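Local coordinates for protein zebrafish RNase5 (Danio rerio, PDB 3LJE) that probably cleaves RNA as a secreted ribonuclease of the pancreatic RNase A superfamily, related to the angiogenins, at residues H18-M23 with S33-T38. Numbering follows the deposited sequence.
Sequences HVDADM and SIKKIT. With ACT (acetate ion), chain B; SO4 (sulfate ion), chain C.
K35 and D20 form a salt bridge across the surface of this pancreatic-ribonuclease fold, tying the end of helix 28-34 to the loop that leads out of helix 8-18. In the conformer described, one of two modelled for K35, NZ donates a hydrogen bond to D20 OD1 over 3.2 Å, reaching it from above the carboxylate plane, 46° out of it. A lysine suits the site because its long chain can span the gap: it runs extended as far as CE, then bends at its last torsion to bring the ammonium group to the acid. A water 2.6 Å from K35 NZ also lies 2.8 Å from V19 O and bridges the two; side chain and solvent thus link K35 to two successive residues of the loop.

The D20 carboxylate serves two donors, one at each oxygen. Its CG lies anti to the backbone N (chi1 -174°), a setting in which OD1 meets the lysine while OD2 accepts from D22 N at 3.0 Å. That second bond closes an Asx turn, for which aspartate's short side chain is well suited, inside a type I beta turn from D20 to M23. Replacing D20 with an alanine removes both oxygens, which would probably leave the K35 ammonium without its carboxylate mate and D22 N without its side-chain acceptor, the lysine tip freer to swing.

Beyond K35, the helix ends in a Schellman motif, with K36 at positive phi. At the start of segment 18-23, H18 meets a bound sulfate, which K46 and Y119 N also hold, an anion site consistent with phosphate binding in this family. Histidine offers two ring nitrogens: ND1 bonds to T50 O, fixing the imidazole's rotation, while NE2 points in the ring plane to sulfate O4, 2.8 Å away in a nearly straight bond of 170°.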
# COMPACT_ATOMS: atom_id res chain seq x y z
N HIS A 18 0.91 2.31 2.02
CA HIS A 18 0.37 2.17 0.67
C HIS A 18 -0.22 3.36 -0.03
O HIS A 18 -0.68 3.23 -1.20
CB HIS A 18 -0.71 1.03 0.68
CG HIS A 18 -0.15 -0.29 1.11
ND1 HIS A 18 0.80 -0.96 0.38
CD2 HIS A 18 -0.35 -1.03 2.24
CE1 HIS A 18 1.18 -2.07 1.01
NE2 HIS A 18 0.50 -2.14 2.15
N VAL A 19 -0.15 4.53 0.58
CA VAL A 19 -0.77 5.69 -0.06
C VAL A 19 0.28 6.80 -0.20
O VAL A 19 0.82 7.34 0.83
CB VAL A 19 -1.94 6.24 0.81
CG1 VAL A 19 -2.63 7.44 0.15
CG2 VAL A 19 -3.09 5.13 1.01
N ASP A 20 0.62 7.12 -1.45
CA ASP A 20 1.56 8.23 -1.61
C ASP A 20 1.46 8.74 -3.11
O ASP A 20 2.04 8.17 -4.03
CB ASP A 20 3.02 7.77 -1.35
CG ASP A 20 3.96 8.96 -1.39
OD1 ASP A 20 5.08 8.83 -0.87
OD2 ASP A 20 3.51 10.03 -1.91
N ALA A 21 0.67 9.80 -3.30
CA ALA A 21 0.46 10.34 -4.67
C ALA A 21 1.73 10.78 -5.33
O ALA A 21 1.76 10.87 -6.56
CB ALA A 21 -0.51 11.61 -4.62
N ASP A 22 2.78 11.14 -4.56
CA ASP A 22 3.98 11.70 -5.20
C ASP A 22 5.08 10.62 -5.29
O ASP A 22 6.24 10.89 -5.65
CB ASP A 22 4.50 12.89 -4.38
CG ASP A 22 4.18 12.77 -2.92
OD1 ASP A 22 4.99 12.28 -2.10
OD2 ASP A 22 3.03 13.15 -2.56
N MET A 23 4.71 9.37 -5.03
CA MET A 23 5.74 8.31 -5.13
C MET A 23 6.27 8.14 -6.56
O MET A 23 5.53 8.50 -7.56
CB MET A 23 5.15 7.00 -4.68
CG MET A 23 6.09 5.90 -4.64
SD MET A 23 7.61 6.24 -3.53
CE MET A 23 8.35 4.71 -3.86
N SER A 33 12.56 3.09 3.54
CA SER A 33 13.36 3.41 4.72
C SER A 33 12.67 4.47 5.64
O SER A 33 12.44 4.20 6.80
CB SER A 33 14.72 3.93 4.22
OG SER A 33 15.41 4.44 5.33
N ILE A 34 12.32 5.63 5.10
CA ILE A 34 11.79 6.70 5.98
C ILE A 34 10.39 6.30 6.54
O ILE A 34 10.08 6.65 7.67
CB ILE A 34 11.70 8.05 5.20
CG1 ILE A 34 11.52 9.21 6.23
CG2 ILE A 34 10.52 8.10 4.18
CD1 ILE A 34 11.40 10.62 5.42
N LYS A 35 9.62 5.47 5.81
CA LYS A 35 8.24 5.10 6.32
C LYS A 35 8.41 3.87 7.18
O LYS A 35 7.43 3.31 7.76
CB LYS A 35 7.28 4.82 5.12
CG LYS A 35 6.96 6.12 4.19
CD LYS A 35 6.38 5.62 2.84
CE LYS A 35 6.31 6.77 1.76
NZ LYS A 35 5.21 7.69 2.12
N LYS A 36 9.65 3.44 7.34
CA LYS A 36 9.89 2.29 8.17
C LYS A 36 9.06 1.04 7.82
O LYS A 36 8.48 0.33 8.70
CB LYS A 36 9.65 2.65 9.65
CG LYS A 36 10.54 3.80 10.11
CD LYS A 36 10.55 3.84 11.72
CE LYS A 36 11.81 4.49 12.30
NZ LYS A 36 12.10 5.78 11.66
N ILE A 37 9.05 0.69 6.54
CA ILE A 37 8.21 -0.42 6.13
C ILE A 37 9.06 -1.67 6.12
O ILE A 37 9.92 -1.80 5.24
CB ILE A 37 7.68 -0.18 4.75
CG1 ILE A 37 6.85 1.13 4.84
CG2 ILE A 37 6.77 -1.41 4.22
CD1 ILE A 37 6.47 1.62 3.45
N THR A 38 8.84 -2.55 7.10
CA THR A 38 9.63 -3.81 7.19
C THR A 38 8.74 -5.01 7.06
O THR A 38 7.55 -4.87 6.93
CB THR A 38 10.33 -3.89 8.56
OG1 THR A 38 9.36 -3.85 9.58
CG2 THR A 38 11.24 -2.74 8.78
C ACT B . 5.85 -1.98 9.59
O ACT B . 5.19 -1.40 10.47
OXT ACT B . 5.67 -1.86 8.36
CH3 ACT B . 6.96 -2.93 10.06
S SO4 C . -0.38 -5.13 3.74
O1 SO4 C . -0.16 -6.00 2.42
O2 SO4 C . -1.65 -4.21 3.71
O3 SO4 C . -0.47 -6.07 4.93
O4 SO4 C . 0.96 -4.29 3.86
O HOH W 1 3.01 6.31 2.17